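Local coordinates for protein hypothetical glycoside hydrolase (Parabacteroides distasonis, PDB 3TAW) that is of unknown function but resembles glycoside hydrolases and is probably built as a five-bladed beta-propeller, at residues A[119-123]-A[322-326]; A[311-317]-A[338-344]. All blocks are in the same frame, centred on the assembly; numbering follows the deposited sequence. Where two conformers were deposited one is given.

Interaction 1 (A[119-123]-A[322-326]); sequences EDPRI and VFVEG. With EDO (1,2-ethanediol), chain P.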
ATOM      1  N   GLU A 119       5.224  -8.713   1.936  1.00 13.29           N
ATOM      2  CA  GLU A 119       4.135  -7.976   2.584  1.00 13.10           C
ATOM      3  C   GLU A 119       3.700  -6.717   1.833  1.00 12.81           C
ATOM      4  O   GLU A 119       4.463  -6.159   1.046  1.00 12.06           O
ATOM      5  CB  GLU A 119       4.556  -7.499   3.980  1.00 14.19           C
ATOM      6  CG  GLU A 119       5.215  -8.553   4.878  1.00 14.94           C
ATOM      7  CD  GLU A 119       5.639  -7.985   6.212  1.00 16.18           C
ATOM      8  OE1 GLU A 119       5.787  -6.722   6.327  1.00 16.76           O
ATOM      9  OE2 GLU A 119       5.851  -8.796   7.151  1.00 17.02           O
ATOM     10  N   ASP A 120       2.480  -6.267   2.138  1.00 12.27           N
ATOM     11  CA  ASP A 120       2.069  -4.883   1.924  1.00 12.24           C
ATOM     12  C   ASP A 120       2.365  -4.356   0.525  1.00 11.79           C
ATOM     13  O   ASP A 120       3.117  -3.383   0.342  1.00 11.82           O
ATOM     14  CB  ASP A 120       2.699  -4.003   2.991  1.00 12.74           C
ATOM     15  CG  ASP A 120       2.180  -4.308   4.396  1.00 13.66           C
ATOM     16  OD1 ASP A 120       1.304  -5.192   4.551  1.00 13.02           O
ATOM     17  OD2 ASP A 120       2.617  -3.594   5.334  1.00 14.56           O
ATOM     18  N   PRO A 121       1.759  -5.005  -0.471  1.00 11.01           N
ATOM     19  CA  PRO A 121       1.952  -4.650  -1.886  1.00 11.05           C
ATOM     20  C   PRO A 121       1.240  -3.344  -2.272  1.00 10.71           C
ATOM     21  O   PRO A 121       0.181  -3.019  -1.724  1.00 10.79           O
ATOM     22  CB  PRO A 121       1.291  -5.795  -2.599  1.00 10.78           C
ATOM     23  CG  PRO A 121       0.190  -6.230  -1.689  1.00 11.03           C
ATOM     24  CD  PRO A 121       0.782  -6.112  -0.314  1.00 11.36           C
ATOM     25  N   ARG A 122       1.841  -2.602  -3.190  1.00 10.89           N
ATOM     26  CA  ARG A 122       1.137  -1.606  -3.987  1.00 10.97           C
ATOM     27  C   ARG A 122       1.473  -1.874  -5.433  1.00 10.87           C
ATOM     28  O   ARG A 122       2.623  -2.207  -5.772  1.00 10.35           O
ATOM     29  CB  ARG A 122       1.566  -0.155  -3.676  1.00 11.46           C
ATOM     30  CG  ARG A 122       0.979   0.453  -2.441  1.00 12.24           C
ATOM     31  CD  ARG A 122       1.781   0.108  -1.247  1.00 12.87           C
ATOM     32  NE  ARG A 122       1.407   0.837  -0.022  1.00 12.83           N
ATOM     33  CZ  ARG A 122       1.628   0.355   1.194  1.00 13.11           C
ATOM     34  NH1 ARG A 122       2.221  -0.812   1.334  1.00 13.48           N
ATOM     35  NH2 ARG A 122       1.252   1.024   2.274  1.00 12.92           N
ATOM     36  N   ILE A 123       0.480  -1.690  -6.293  1.00 10.72           N
ATOM     37  CA  ILE A 123       0.635  -1.902  -7.725  1.00 11.20           C
ATOM     38  C   ILE A 123       0.235  -0.661  -8.490  1.00 10.89           C
ATOM     39  O   ILE A 123      -0.784  -0.051  -8.191  1.00 10.64           O
ATOM     40  CB  ILE A 123      -0.223  -3.069  -8.227  1.00 11.89           C
ATOM     41  CG1 ILE A 123       0.231  -4.369  -7.545  1.00 12.52           C
ATOM     42  CG2 ILE A 123      -0.159  -3.198  -9.777  1.00 12.51           C
ATOM     43  CD1 ILE A 123      -0.719  -5.523  -7.751  1.00 13.99           C
ATOM     44  N   VAL A 322      -7.949   1.030   9.348  1.00 13.51           N
ATOM     45  CA  VAL A 322      -8.517   1.033   8.006  1.00 13.23           C
ATOM     46  C   VAL A 322      -7.348   1.446   7.128  1.00 12.94           C
ATOM     47  O   VAL A 322      -7.138   2.639   6.833  1.00 13.28           O
ATOM     48  CB  VAL A 322      -9.785   1.927   7.867  1.00 13.16           C
ATOM     49  CG1 VAL A 322     -10.944   1.287   8.596  1.00 13.32           C
ATOM     50  CG2 VAL A 322      -9.573   3.377   8.351  1.00 13.23           C
ATOM     51  N   PHE A 323      -6.569   0.432   6.718  1.00 12.37           N
ATOM     52  CA  PHE A 323      -5.245   0.641   6.156  1.00 12.05           C
ATOM     53  C   PHE A 323      -5.344   0.698   4.632  1.00 11.70           C
ATOM     54  O   PHE A 323      -5.420  -0.332   3.949  1.00 11.84           O
ATOM     55  CB  PHE A 323      -4.287  -0.467   6.615  1.00 12.07           C
ATOM     56  CG  PHE A 323      -2.839  -0.126   6.409  1.00 12.24           C
ATOM     57  CD1 PHE A 323      -2.154   0.676   7.320  1.00 12.70           C
ATOM     58  CD2 PHE A 323      -2.182  -0.561   5.264  1.00 12.04           C
ATOM     59  CE1 PHE A 323      -0.819   1.000   7.109  1.00 12.50           C
ATOM     60  CE2 PHE A 323      -0.847  -0.241   5.045  1.00 12.19           C
ATOM     61  CZ  PHE A 323      -0.170   0.529   5.955  1.00 12.33           C
ATOM     62  N   VAL A 324      -5.398   1.920   4.115  1.00 11.24           N
ATOM     63  CA  VAL A 324      -5.670   2.153   2.708  1.00 10.57           C
ATOM     64  C   VAL A 324      -4.466   1.810   1.873  1.00 10.57           C
ATOM     65  O   VAL A 324      -3.362   2.208   2.187  1.00 10.23           O
ATOM     66  CB  VAL A 324      -6.195   3.583   2.444  1.00 10.46           C
ATOM     67  CG1 VAL A 324      -7.566   3.755   3.137  1.00 10.59           C
ATOM     68  CG2 VAL A 324      -5.179   4.637   2.875  1.00 10.59           C
ATOM     69  N   GLU A 325      -4.678   1.044   0.797  1.00 10.48           N
ATOM     70  CA  GLU A 325      -3.523   0.502   0.063  1.00 10.49           C
ATOM     71  C   GLU A 325      -3.736   0.174  -1.408  1.00 10.30           C
ATOM     72  O   GLU A 325      -2.757   0.067  -2.154  1.00 10.70           O
ATOM     73  CB  GLU A 325      -3.018  -0.737   0.823  1.00 10.88           C
ATOM     74  CG  GLU A 325      -1.689  -1.315   0.322  1.00 11.26           C
ATOM     75  CD  GLU A 325      -1.074  -2.332   1.298  1.00 12.37           C
ATOM     76  OE1 GLU A 325      -1.400  -2.285   2.500  1.00 13.51           O
ATOM     77  OE2 GLU A 325      -0.266  -3.205   0.859  1.00 12.72           O
ATOM     78  N   GLY A 326      -4.995  -0.040  -1.815  1.00 10.07           N
ATOM     79  CA  GLY A 326      -5.368  -0.302  -3.207  1.00 10.06           C
ATOM     80  C   GLY A 326      -6.445   0.692  -3.648  1.00 10.13           C
ATOM     81  O   GLY A 326      -7.359   1.000  -2.899  1.00 10.12           O
TER
HETATM   82  C1  EDO P 401       8.441  -5.794  10.192  1.00 29.37           C
HETATM   83  O1  EDO P 401       8.716  -4.430   9.843  1.00 32.56           O
HETATM   84  C2  EDO P 401       7.881  -6.492   8.966  1.00 27.90           C
HETATM   85  O2  EDO P 401       7.067  -5.566   8.251  1.00 27.00           O
HETATM   86  O   HOH W   1      -2.037  -0.864  -4.762  1.00 10.09           O
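Arg122 and Glu325 lie one upon the other, the guanidinium and carboxylate planes only 15° apart. Glu325 CD sits over one face of the guanidinium, shifted toward its rim, and Arg122 CZ is 3.8 Å from Glu325 CD. The attraction is one of charge alone: no N-H of Arg122 aims at the acid, and Arg122 NH1 stays 3.5 Å from Glu325 OE2, an atom whose exact place is doubtful. Glu325 reaches across with an extended chain whose CG is anti to the backbone N (chi1 -171°), whereas Arg122 folds at its second torsion (chi2 86°) and turns its guanidinium flat against the acid. The N-H groups of Arg122 work in other directions. Arg122 NH1 gives a weak bond of 2.9 Å to Asp120 O, which lies at the guanidinium edge; NE and NH2 go to the carbonyls of Gly248 and Cys247, fixing the rotation of the group. Between the two backbones one water serves as bridge, accepting from Ile123 N at 3.1 Å and donating to Glu325 O.

Strands 117-125 and 322-330 each border a separate sheet, and they face each other close to the middle of the chain, as the innermost strands of propeller blades do. With 6.8 Å between the axes of 121-123 and 322-326, side chains and water span the gap. Glu325 and Gly326 both face Tyr337, a classic beta bulge.

Looser contacts complete the interface. Arg122 NH2 comes obliquely to Phe323 CE2 at 3.7 Å, with ring and guanidinium nearly perpendicular. The Pro121 ring and the Glu325 side chain cross at about a right angle. Asp120 turns its carboxylate to Arg67 and Asn52, and Glu119 OE1 accepts from O2 of a 1,2-ethanediol at 2.6 Å.

Interaction 2 (A[311-317]-A[338-344]); sequences FEKSGQY and YGCADSF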
ATOM      1  N   PHE A 311     -14.929  -5.414  12.854  1.00 19.16           N
ATOM      2  CA  PHE A 311     -13.752  -6.076  12.273  1.00 18.54           C
ATOM      3  C   PHE A 311     -12.673  -5.110  11.753  1.00 18.05           C
ATOM      4  O   PHE A 311     -11.587  -5.545  11.367  1.00 17.27           O
ATOM      5  CB  PHE A 311     -14.194  -7.031  11.159  1.00 18.51           C
ATOM      6  CG  PHE A 311     -15.021  -6.379  10.101  1.00 17.88           C
ATOM      7  CD1 PHE A 311     -14.408  -5.688   9.058  1.00 17.51           C
ATOM      8  CD2 PHE A 311     -16.396  -6.478  10.112  1.00 18.48           C
ATOM      9  CE1 PHE A 311     -15.147  -5.088   8.065  1.00 17.31           C
ATOM     10  CE2 PHE A 311     -17.163  -5.864   9.097  1.00 18.49           C
ATOM     11  CZ  PHE A 311     -16.524  -5.173   8.077  1.00 18.06           C
ATOM     12  N   GLU A 312     -12.996  -3.813  11.733  1.00 17.67           N
ATOM     13  CA  GLU A 312     -12.026  -2.729  11.520  1.00 17.47           C
ATOM     14  C   GLU A 312     -11.430  -2.230  12.835  1.00 17.64           C
ATOM     15  O   GLU A 312     -10.250  -1.869  12.889  1.00 16.69           O
ATOM     16  CB  GLU A 312     -12.684  -1.542  10.792  1.00 17.38           C
ATOM     17  CG  GLU A 312     -13.242  -1.865   9.422  1.00 17.64           C
ATOM     18  CD  GLU A 312     -14.121  -0.786   8.831  1.00 17.82           C
ATOM     19  OE1 GLU A 312     -14.536   0.155   9.551  1.00 18.68           O
ATOM     20  OE2 GLU A 312     -14.401  -0.864   7.611  1.00 17.21           O
ATOM     21  N   LYS A 313     -12.243  -2.235  13.888  1.00 18.72           N
ATOM     22  CA  LYS A 313     -11.859  -1.664  15.193  1.00 20.09           C
ATOM     23  C   LYS A 313     -10.881  -2.526  15.971  1.00 20.18           C
ATOM     24  O   LYS A 313     -10.132  -2.005  16.815  1.00 20.15           O
ATOM     25  CB  LYS A 313     -13.092  -1.376  16.058  1.00 21.71           C
ATOM     26  CG  LYS A 313     -13.852  -0.129  15.615  1.00 23.12           C
ATOM     27  CD  LYS A 313     -15.102   0.074  16.442  1.00 25.42           C
ATOM     28  CE  LYS A 313     -15.742   1.405  16.110  1.00 27.26           C
ATOM     29  NZ  LYS A 313     -16.963   1.681  16.953  1.00 30.48           N
ATOM     30  N   SER A 314     -10.894  -3.836  15.712  1.00 20.10           N
ATOM     31  CA  SER A 314     -10.011  -4.768  16.410  0.50 20.66           C
ATOM     32  C   SER A 314      -9.841  -6.064  15.616  1.00 20.34           C
ATOM     33  O   SER A 314     -10.766  -6.527  14.963  1.00 20.72           O
ATOM     34  CB  SER A 314     -10.554  -5.055  17.813  0.50 21.69           C
ATOM     35  OG  SER A 314      -9.640  -5.808  18.598  0.50 22.06           O
ATOM     36  N   GLY A 315      -8.643  -6.630  15.665  1.00 19.88           N
ATOM     37  CA  GLY A 315      -8.344  -7.890  14.999  1.00 19.28           C
ATOM     38  C   GLY A 315      -6.928  -8.269  15.352  1.00 19.08           C
ATOM     39  O   GLY A 315      -6.501  -8.062  16.499  1.00 19.84           O
ATOM     40  N   GLN A 316      -6.175  -8.776  14.379  1.00 18.48           N
ATOM     41  CA  GLN A 316      -4.781  -9.120  14.629  1.00 18.28           C
ATOM     42  C   GLN A 316      -4.038  -7.912  15.212  1.00 18.32           C
ATOM     43  O   GLN A 316      -3.180  -8.054  16.085  1.00 18.21           O
ATOM     44  CB  GLN A 316      -4.062  -9.620  13.369  1.00 18.10           C
ATOM     45  CG  GLN A 316      -2.575  -9.877  13.669  1.00 18.34           C
ATOM     46  CD  GLN A 316      -1.717 -10.403  12.519  1.00 17.89           C
ATOM     47  OE1 GLN A 316      -0.619 -10.913  12.791  1.00 18.64           O
ATOM     48  NE2 GLN A 316      -2.159 -10.252  11.261  1.00 16.38           N
ATOM     49  N   TYR A 317      -4.370  -6.732  14.702  1.00 18.16           N
ATOM     50  CA  TYR A 317      -3.938  -5.474  15.285  1.00 18.51           C
ATOM     51  C   TYR A 317      -5.048  -5.016  16.218  1.00 18.98           C
ATOM     52  O   TYR A 317      -6.130  -4.655  15.763  1.00 18.06           O
ATOM     53  CB  TYR A 317      -3.673  -4.431  14.202  1.00 17.83           C
ATOM     54  CG  TYR A 317      -3.106  -3.152  14.781  1.00 18.09           C
ATOM     55  CD1 TYR A 317      -1.814  -3.123  15.304  1.00 19.04           C
ATOM     56  CD2 TYR A 317      -3.881  -2.011  14.880  1.00 17.68           C
ATOM     57  CE1 TYR A 317      -1.304  -1.976  15.901  1.00 19.25           C
ATOM     58  CE2 TYR A 317      -3.375  -0.843  15.446  1.00 18.12           C
ATOM     59  CZ  TYR A 317      -2.085  -0.833  15.941  1.00 18.96           C
ATOM     60  OH  TYR A 317      -1.583   0.317  16.497  1.00 19.78           O
ATOM     61  N   TYR A 338      -8.794  -1.653   1.529  1.00 11.34           N
ATOM     62  CA  TYR A 338      -8.042  -1.407   2.726  1.00 11.50           C
ATOM     63  C   TYR A 338      -8.015  -2.612   3.654  1.00 12.06           C
ATOM     64  O   TYR A 338      -8.936  -3.458   3.656  1.00 12.89           O
ATOM     65  CB  TYR A 338      -8.579  -0.149   3.434  1.00 11.96           C
ATOM     66  CG  TYR A 338     -10.044  -0.167   3.840  1.00 12.20           C
ATOM     67  CD1 TYR A 338     -11.039   0.242   2.963  1.00 12.70           C
ATOM     68  CD2 TYR A 338     -10.420  -0.536   5.122  1.00 12.72           C
ATOM     69  CE1 TYR A 338     -12.368   0.247   3.328  1.00 12.78           C
ATOM     70  CE2 TYR A 338     -11.751  -0.536   5.513  1.00 13.12           C
ATOM     71  CZ  TYR A 338     -12.714  -0.131   4.617  1.00 13.26           C
ATOM     72  OH  TYR A 338     -14.034  -0.115   4.979  1.00 14.51           O
ATOM     73  N   GLY A 339      -6.959  -2.685   4.454  1.00 11.57           N
ATOM     74  CA  GLY A 339      -6.836  -3.717   5.475  1.00 11.92           C
ATOM     75  C   GLY A 339      -7.703  -3.331   6.668  1.00 12.52           C
ATOM     76  O   GLY A 339      -7.807  -2.146   7.010  1.00 12.76           O
ATOM     77  N   CYS A 340      -8.302  -4.327   7.308  1.00 12.94           N
ATOM     78  CA  CYS A 340      -9.146  -4.131   8.510  1.00 13.59           C
ATOM     79  C   CYS A 340      -8.489  -4.793   9.696  1.00 13.96           C
ATOM     80  O   CYS A 340      -8.494  -6.029   9.807  1.00 13.74           O
ATOM     81  CB  CYS A 340     -10.524  -4.736   8.309  1.00 14.15           C
ATOM     82  SG  CYS A 340     -11.443  -4.056   6.897  1.00 14.69           S
ATOM     83  N   ALA A 341      -7.873  -3.977  10.554  1.00 14.10           N
ATOM     84  CA  ALA A 341      -7.228  -4.455  11.789  1.00 14.62           C
ATOM     85  C   ALA A 341      -6.256  -5.630  11.559  1.00 14.50           C
ATOM     86  O   ALA A 341      -6.166  -6.543  12.386  1.00 14.90           O
ATOM     87  CB  ALA A 341      -8.306  -4.801  12.866  1.00 15.23           C
ATOM     88  N   ASP A 342      -5.525  -5.575  10.436  1.00 14.13           N
ATOM     89  CA  ASP A 342      -4.558  -6.609  10.021  1.00 13.96           C
ATOM     90  C   ASP A 342      -5.195  -7.995   9.868  1.00 14.10           C
ATOM     91  O   ASP A 342      -4.512  -9.022  10.028  1.00 14.54           O
ATOM     92  CB  ASP A 342      -3.342  -6.681  10.964  1.00 14.84           C
ATOM     93  CG  ASP A 342      -2.354  -5.535  10.766  1.00 15.24           C
ATOM     94  OD1 ASP A 342      -2.593  -4.656   9.909  1.00 15.41           O
ATOM     95  OD2 ASP A 342      -1.307  -5.583  11.438  1.00 16.46           O
ATOM     96  N   SER A 343      -6.484  -8.027   9.533  1.00 14.09           N
ATOM     97  CA  SER A 343      -7.220  -9.292   9.505  1.00 14.33           C
ATOM     98  C   SER A 343      -8.099  -9.560   8.299  1.00 14.03           C
ATOM     99  O   SER A 343      -8.274 -10.733   7.936  1.00 13.96           O
ATOM    100  CB  SER A 343      -8.068  -9.448  10.764  1.00 14.99           C
ATOM    101  OG  SER A 343      -7.239  -9.688  11.893  1.00 15.41           O
ATOM    102  N   PHE A 344      -8.695  -8.509   7.727  1.00 13.86           N
ATOM    103  CA  PHE A 344      -9.603  -8.638   6.584  1.00 13.63           C
ATOM    104  C   PHE A 344      -9.310  -7.572   5.521  1.00 13.08           C
ATOM    105  O   PHE A 344      -8.575  -6.617   5.781  1.00 13.27           O
ATOM    106  CB  PHE A 344     -11.068  -8.525   6.996  1.00 14.23           C
ATOM    107  CG  PHE A 344     -11.478  -9.514   8.071  1.00 15.33           C
ATOM    108  CD1 PHE A 344     -11.846 -10.797   7.745  1.00 16.34           C
ATOM    109  CD2 PHE A 344     -11.487  -9.142   9.409  1.00 16.17           C
ATOM    110  CE1 PHE A 344     -12.224 -11.711   8.736  1.00 17.22           C
ATOM    111  CE2 PHE A 344     -11.849 -10.063  10.400  1.00 17.30           C
ATOM    112  CZ  PHE A 344     -12.217 -11.336  10.050  1.00 17.28           C
TER
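The tight beta hairpin joining strands 333-340 and 344-350 has the end of helix 310-313 and the loop that follows it, together 311-317, wrapped over its tip, Gln316 and Tyr317 bonding to Ala341, Asp342 and Ser343. Gln316 N donates to Ser343 OG at 2.9 Å, nearly straight (164°), and the same hydroxyl also meets Asp49 OD1. Next along the chain, Tyr317 N donates to Ala341 O at 2.9 Å, approaching from well above the carbonyl plane. The Gln316 side chain runs fully extended, CG anti to the backbone N (chi1 176°), and this carries its amide past the turn. Gln316 NE2 donates to Asp342 O at 2.9 Å, with the acceptor in the amide plane, while Glu69 OE1 is a second partner of NE2.

The turn itself is Ala341-Asp342, both with positive phi. Behind it Ser343 N and Phe344 N share Cys340 O, and the pair Ser343-Phe344 facing Cys340 makes a classic beta bulge. The hairpin belongs to one propeller blade, and the covering loop comes from helix 310-313, just ahead of that blade's first strand. Ala341 CB fits against the loop backbone, 3.4 Å from Gly315 N.

Apolar contacts cluster at the helix. Cys340 SG stands at the edge of the Phe311 ring, 5.2 Å from its centroid and almost in its plane. Phe311 CB rests on Phe344 CD2 at 3.9 Å, and Glu312 CG lies beside the same sulfur.

On the helix side, where Glu312 sits, Tyr338 OH donates to Glu312 OE2 at 2.8 Å, entering nearly in line with the acid's C-O bond; the oxygen lies at the edge of the tyrosine ring. The other oxygen, Glu312 OE1, is held by Arg19 and by the backbone N of Thr308 and Asp309, which together orient the carboxylate.

Interaction 1 is wholly buried near the centre of the chain, where the inner strands of two blades meet; interaction 2 lies about 15 Å from that centre, only partly buried, and stays local in sequence. Both involve the sheet of strands 322-330, 333-340 and 344-350: segment 322-326 of interaction 1 pairs with segment 338-344 of interaction 2, Phe323 O probably bonding to Gly339 N at 2.9 Å. Their chemistry differs accordingly. Across the core, charge stacking and a bridging water help join separate sheets, whereas backbone and side-chain hydrogen bonds, with a small sulfur-aromatic patch, fasten the loop to the hairpin.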